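Local coordinates for alpha-actinin-like protein 1 (Schizosaccharomyces pombe, PDB 5BVR), which binds actin filaments through this tandem calponin-homology domain and helps to form and organise the actin ring in cytokinesis and septation, at residues A[45-50]-A[58-63]; A[84-89]-A[108-113]. All blocks are in the same frame, centred on the assembly; numbering follows the deposited sequence.

Interaction 1 (A[45-50]-A[58-63])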
loop_
_atom_site.group_PDB
_atom_site.type_symbol
_atom_site.label_atom_id
_atom_site.label_comp_id
_atom_site.label_asym_id
_atom_site.label_seq_id
_atom_site.Cartn_x
_atom_site.Cartn_y
_atom_site.Cartn_z
ATOM N N LEU A 45 -4.778 12.261 9.477
ATOM C CA LEU A 45 -3.384 11.867 9.615
ATOM C C LEU A 45 -3.101 11.377 11.037
ATOM O O LEU A 45 -2.506 10.330 11.245
ATOM C CB LEU A 45 -2.471 13.025 9.242
ATOM C CG LEU A 45 -0.974 12.783 9.211
ATOM C CD1 LEU A 45 -0.652 11.606 8.290
ATOM C CD2 LEU A 45 -0.274 14.065 8.748
ATOM N N ILE A 46 -3.553 12.112 12.041
ATOM C CA ILE A 46 -3.368 11.653 13.409
ATOM C C ILE A 46 -4.020 10.299 13.628
ATOM O O ILE A 46 -3.403 9.391 14.199
ATOM C CB ILE A 46 -3.928 12.673 14.391
ATOM C CG1 ILE A 46 -3.012 13.897 14.422
ATOM C CG2 ILE A 46 -4.086 12.073 15.817
ATOM C CD1 ILE A 46 -3.638 15.109 15.123
ATOM N N GLN A 47 -5.260 10.159 13.179
ATOM C CA GLN A 47 -5.967 8.901 13.344
ATOM C C GLN A 47 -5.261 7.759 12.603
ATOM O O GLN A 47 -5.127 6.659 13.155
ATOM C CB GLN A 47 -7.423 9.047 12.910
ATOM C CG GLN A 47 -8.200 9.986 13.844
ATOM C CD GLN A 47 -9.633 10.256 13.410
ATOM O OE1 GLN A 47 -9.934 10.384 12.228
ATOM N NE2 GLN A 47 -10.524 10.340 14.382
ATOM N N LEU A 48 -4.809 7.995 11.377
ATOM C CA LEU A 48 -4.009 6.996 10.660
ATOM C C LEU A 48 -2.822 6.529 11.508
ATOM O O LEU A 48 -2.576 5.325 11.661
ATOM C CB LEU A 48 -3.493 7.537 9.321
ATOM C CG LEU A 48 -2.595 6.565 8.544
ATOM C CD1 LEU A 48 -3.388 5.386 8.011
ATOM C CD2 LEU A 48 -1.897 7.297 7.413
ATOM N N LEU A 49 -2.087 7.479 12.073
ATOM C CA LEU A 49 -0.887 7.168 12.834
ATOM C C LEU A 49 -1.205 6.327 14.069
ATOM O O LEU A 49 -0.465 5.404 14.400
ATOM C CB LEU A 49 -0.147 8.447 13.217
ATOM C CG LEU A 49 0.481 9.176 12.034
ATOM C CD1 LEU A 49 0.894 10.599 12.439
ATOM C CD2 LEU A 49 1.687 8.417 11.467
ATOM N N GLU A 50 -2.315 6.618 14.730
ATOM C CA GLU A 50 -2.722 5.823 15.885
ATOM C C GLU A 50 -2.960 4.375 15.462
ATOM O O GLU A 50 -2.575 3.442 16.168
ATOM C CB GLU A 50 -3.979 6.409 16.523
ATOM C CG GLU A 50 -3.704 7.700 17.286
ATOM C CD GLU A 50 -4.916 8.254 18.007
ATOM O OE1 GLU A 50 -6.050 8.094 17.494
ATOM O OE2 GLU A 50 -4.725 8.861 19.089
ATOM N N GLY A 58 -3.065 10.880 21.976
ATOM C CA GLY A 58 -3.585 11.824 22.950
ATOM C C GLY A 58 -4.474 12.905 22.357
ATOM O O GLY A 58 -5.066 12.734 21.295
ATOM N N ARG A 59 -4.578 14.034 23.046
ATOM C CA ARG A 59 -5.559 15.031 22.653
ATOM C C ARG A 59 -5.087 15.878 21.472
ATOM O O ARG A 59 -3.901 16.111 21.274
ATOM C CB ARG A 59 -5.987 15.892 23.847
ATOM C CG ARG A 59 -7.397 15.529 24.322
ATOM C CD ARG A 59 -7.820 16.271 25.573
ATOM N NE ARG A 59 -7.223 17.601 25.645
ATOM C CZ ARG A 59 -6.205 17.942 26.435
ATOM N NH1 ARG A 59 -5.651 17.059 27.259
ATOM N NH2 ARG A 59 -5.743 19.184 26.408
ATOM N N TYR A 60 -6.042 16.290 20.658
ATOM C CA TYR A 60 -5.760 17.181 19.539
ATOM C C TYR A 60 -7.026 17.957 19.268
ATOM O O TYR A 60 -8.041 17.743 19.936
ATOM C CB TYR A 60 -5.306 16.398 18.310
ATOM C CG TYR A 60 -6.279 15.344 17.862
ATOM C CD1 TYR A 60 -6.209 14.055 18.373
ATOM C CD2 TYR A 60 -7.277 15.621 16.937
ATOM C CE1 TYR A 60 -7.096 13.075 17.975
ATOM C CE2 TYR A 60 -8.161 14.642 16.521
ATOM C CZ TYR A 60 -8.066 13.364 17.050
ATOM O OH TYR A 60 -8.928 12.359 16.667
ATOM N N ASN A 61 -6.971 18.895 18.331
ATOM C CA ASN A 61 -8.108 19.766 18.062
ATOM C C ASN A 61 -9.096 19.045 17.156
ATOM O O ASN A 61 -8.801 18.791 15.999
ATOM C CB ASN A 61 -7.636 21.063 17.414
ATOM C CG ASN A 61 -6.546 21.754 18.207
ATOM O OD1 ASN A 61 -6.704 22.029 19.400
ATOM N ND2 ASN A 61 -5.430 22.041 17.548
ATOM N N ARG A 62 -10.269 18.710 17.681
ATOM C CA ARG A 62 -11.253 17.942 16.921
ATOM C C ARG A 62 -12.205 18.831 16.105
ATOM O O ARG A 62 -12.967 18.320 15.278
ATOM C CB ARG A 62 -12.030 17.009 17.865
ATOM C CG ARG A 62 -11.131 16.004 18.578
ATOM C CD ARG A 62 -11.911 15.032 19.450
ATOM N NE ARG A 62 -12.859 14.239 18.674
ATOM C CZ ARG A 62 -13.794 13.458 19.206
ATOM N NH1 ARG A 62 -13.918 13.362 20.527
ATOM N NH2 ARG A 62 -14.613 12.780 18.414
ATOM N N ASN A 63 -12.154 20.144 16.333
ATOM C CA ASN A 63 -12.906 21.114 15.544
ATOM C C ASN A 63 -11.980 22.250 15.115
ATOM O O ASN A 63 -12.157 23.397 15.512
ATOM C CB ASN A 63 -14.077 21.659 16.387
ATOM C CG ASN A 63 -15.444 21.243 15.863
ATOM O OD1 ASN A 63 -15.570 20.370 15.008
ATOM N ND2 ASN A 63 -16.486 21.878 16.397
HETATM O O HOH W 1 -6.219 10.625 20.347
HETATM O O HOH W 2 -8.362 9.711 17.793
#
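Y60 lays its ring against I46, and nearly all of this contact can be read by following the tyrosine from CB to its hydroxyl. Its CB and CG both meet the end of the isoleucine's longer branch, with I46 CD1 3.8 Å from Y60 CG. Farther out, CD1 and CE1 of the ring lie under the other branch: I46 CG2 stands 4.2 Å from the Y60 ring centroid and 27° off the ring normal, a CH-pi contact over the face. The two side chains slide past each other in opposite directions, and the two isoleucine branches meet different parts of the ring. A chi1 of 56° sets Y60 CG between its own backbone N and carbonyl carbon, and from there the ring reaches back toward the helix. At the tip, Y60 OH comes 3.4 Å from Q47 NE2, with the amide plane turned 79° from the ring plane.

Water joins the polar ends. One molecule, in the plane of the ring at its edge, lies 2.9 Å from Y60 OH and donates to E50 OE1; a second donates to both E50 OE2 and G58 O, 2.6 Å from the latter. E50 OE2 also accepts from the backbone N of L57, so that oxygen has two partners, while OE1 is held by the first water. Without the ring, as with an alanine here, I46 CG2 would probably lose the face it rests on, CD1 would keep only the CB contact, and the water on E50 OE1 would be left without its hydroxyl partner. In the first calponin-homology domain, this surface contact ties the loop between helices 43-53 and 67-83 back onto the first of them, while N61 bonds to E72 and N73 of the second and L45 and L49 face A77 there.

Interaction 2 (A[84-89]-A[108-113]); sequences KGMPLT and IWTLIL
M86 overlaps T110 from CB to SD: CB, CG and SD all approach the threonine methyl, the shortest gap being 3.8 Å from M86 CG to T110 CG2. The two side chains run past each other in opposite directions, and one methyl meets three successive atoms of the methionine. With T110 OG1 beside the backbone N (chi1 -68°), CG2 falls anti to that N and the methyl is turned to the loop. The sulfur does a second job. Crossing L111 at about a right angle, M86 SD lies 4.0 Å from L111 CD2, and a bend at chi3 of -73° then carries M86 CE away from the line of the chain.

P87 adds a lighter apolar contact on the exposed side, its CD 4.2 Å from T110 CG2. Both segments belong to the all-helical calponin-homology fold of the first of two such domains: residues 84-89 begin the loop between helices 67-83 and 93-97, and residues 108-113 are part of helix 101-117. The stretch from L88 to I112, which takes in the later part of that loop and most of this helical segment, is assigned to actin binding.

Beyond the methyl, the polar side of T110 is bridged to the loop by one water. It donates to P87 O at 2.7 Å and lies 2.6 Å from T110 OG1, while the same hydroxyl is hydrogen-bonded to G106 O one turn earlier in its helix. OG1 therefore has two partners, one within the helix and one toward the loop. M86 is buried, and its flanks are completed by I81 of helix 67-83 and by R114 and F115 farther along helix 101-117.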
loop_
_atom_site.group_PDB
_atom_site.type_symbol
_atom_site.label_atom_id
_atom_site.label_comp_id
_atom_site.label_asym_id
_atom_site.label_seq_id
_atom_site.Cartn_x
_atom_site.Cartn_y
_atom_site.Cartn_z
ATOM N N LYS A 84 9.643 8.544 15.698
ATOM C CA LYS A 84 9.827 7.142 15.331
ATOM C C LYS A 84 10.992 6.950 14.362
ATOM O O LYS A 84 11.174 5.863 13.824
ATOM C CB LYS A 84 8.537 6.574 14.716
ATOM C CG LYS A 84 7.292 6.707 15.611
ATOM C CD LYS A 84 7.254 5.691 16.746
ATOM C CE LYS A 84 6.878 4.305 16.241
ATOM N NZ LYS A 84 6.959 3.276 17.323
ATOM N N GLY A 85 11.779 7.996 14.142
ATOM C CA GLY A 85 12.959 7.908 13.297
ATOM C C GLY A 85 12.719 7.942 11.804
ATOM O O GLY A 85 13.594 7.558 11.025
ATOM N N MET A 86 11.550 8.418 11.386
ATOM C CA MET A 86 11.269 8.539 9.966
ATOM C C MET A 86 11.665 9.897 9.478
ATOM O O MET A 86 11.406 10.897 10.160
ATOM C CB MET A 86 9.786 8.345 9.676
ATOM C CG MET A 86 9.372 6.908 9.543
ATOM S SD MET A 86 7.612 6.678 9.661
ATOM C CE MET A 86 7.300 6.936 11.401
ATOM N N PRO A 87 12.228 9.955 8.259
ATOM C CA PRO A 87 12.631 11.227 7.653
ATOM C C PRO A 87 11.428 12.082 7.296
ATOM O O PRO A 87 10.488 11.570 6.683
ATOM C CB PRO A 87 13.323 10.785 6.365
ATOM C CG PRO A 87 12.648 9.501 6.008
ATOM C CD PRO A 87 12.362 8.830 7.309
ATOM N N LEU A 88 11.446 13.348 7.692
ATOM C CA LEU A 88 10.507 14.323 7.153
ATOM C C LEU A 88 11.299 15.362 6.391
ATOM O O LEU A 88 11.281 16.555 6.701
ATOM C CB LEU A 88 9.660 14.945 8.256
ATOM C CG LEU A 88 8.718 13.916 8.893
ATOM C CD1 LEU A 88 7.830 14.574 9.917
ATOM C CD2 LEU A 88 7.865 13.189 7.850
ATOM N N THR A 89 12.007 14.859 5.387
ATOM C CA THR A 89 12.820 15.671 4.508
ATOM C C THR A 89 11.956 16.676 3.761
ATOM O O THR A 89 11.117 16.308 2.940
ATOM C CB THR A 89 13.603 14.792 3.496
ATOM O OG1 THR A 89 14.220 15.625 2.507
ATOM C CG2 THR A 89 12.688 13.775 2.796
ATOM N N ILE A 108 3.034 9.886 2.762
ATOM C CA ILE A 108 2.283 8.651 2.854
ATOM C C ILE A 108 3.187 7.469 2.485
ATOM O O ILE A 108 3.140 6.431 3.141
ATOM C CB ILE A 108 1.011 8.689 2.006
ATOM C CG1 ILE A 108 0.084 9.772 2.565
ATOM C CG2 ILE A 108 0.328 7.322 2.007
ATOM C CD1 ILE A 108 -1.060 10.073 1.697
ATOM N N TRP A 109 4.030 7.618 1.471
ATOM C CA TRP A 109 4.958 6.536 1.152
ATOM C C TRP A 109 5.873 6.220 2.342
ATOM O O TRP A 109 6.094 5.064 2.676
ATOM C CB TRP A 109 5.795 6.841 -0.089
ATOM C CG TRP A 109 6.841 5.787 -0.321
ATOM C CD1 TRP A 109 8.195 5.959 -0.274
ATOM C CD2 TRP A 109 6.619 4.387 -0.558
ATOM N NE1 TRP A 109 8.831 4.762 -0.495
ATOM C CE2 TRP A 109 7.886 3.782 -0.674
ATOM C CE3 TRP A 109 5.472 3.597 -0.699
ATOM C CZ2 TRP A 109 8.043 2.419 -0.916
ATOM C CZ3 TRP A 109 5.624 2.248 -0.947
ATOM C CH2 TRP A 109 6.902 1.670 -1.054
ATOM N N THR A 110 6.356 7.250 3.026
ATOM C CA THR A 110 7.197 7.041 4.185
ATOM C C THR A 110 6.473 6.170 5.228
ATOM O O THR A 110 7.080 5.279 5.828
ATOM C CB THR A 110 7.616 8.403 4.775
ATOM O OG1 THR A 110 8.494 9.040 3.840
ATOM C CG2 THR A 110 8.381 8.232 6.077
ATOM N N LEU A 111 5.175 6.419 5.397
ATOM C CA LEU A 111 4.355 5.667 6.347
ATOM C C LEU A 111 4.102 4.238 5.860
ATOM O O LEU A 111 4.172 3.311 6.635
ATOM C CB LEU A 111 3.035 6.389 6.619
ATOM C CG LEU A 111 3.163 7.820 7.176
ATOM C CD1 LEU A 111 1.785 8.389 7.416
ATOM C CD2 LEU A 111 3.967 7.834 8.453
ATOM N N ILE A 112 3.851 4.068 4.561
ATOM C CA ILE A 112 3.671 2.724 4.010
ATOM C C ILE A 112 4.963 1.951 4.206
ATOM O O ILE A 112 4.974 0.792 4.635
ATOM C CB ILE A 112 3.249 2.805 2.518
ATOM C CG1 ILE A 112 1.832 3.339 2.423
ATOM C CG2 ILE A 112 3.297 1.410 1.870
ATOM C CD1 ILE A 112 1.418 3.748 1.001
ATOM N N LEU A 113 6.078 2.585 3.910
ATOM C CA LEU A 113 7.355 1.885 3.996
ATOM C C LEU A 113 7.623 1.449 5.425
ATOM O O LEU A 113 8.013 0.311 5.676
ATOM C CB LEU A 113 8.479 2.788 3.490
ATOM C CG LEU A 113 9.868 2.142 3.488
ATOM C CD1 LEU A 113 9.883 0.843 2.674
ATOM C CD2 LEU A 113 10.882 3.141 2.937
HETATM O O HOH W 3 8.974 11.539 4.457
#

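Interaction 1 and interaction 2 lie in the same calponin-homology domain, their centres about 17 Å apart, and follow each other along the chain. L111 connects them: its CD2 is 3.8 Å from L49 CD2, and its CD1 is 3.8 Å from L48 CD2 and 4.1 Å from L45 CD1. Helix 43-53 thus presents L45, L48 and L49 to L111, while I46, Q47 and E50 meet the loop 58-63. Of the two, interaction 2 overlaps the actin-binding region and is nearer the centre of the chain, about 13 Å against about 21 Å. The side chain of T110 is about 12 Å from a bound zinc ion, too far to be a ligand.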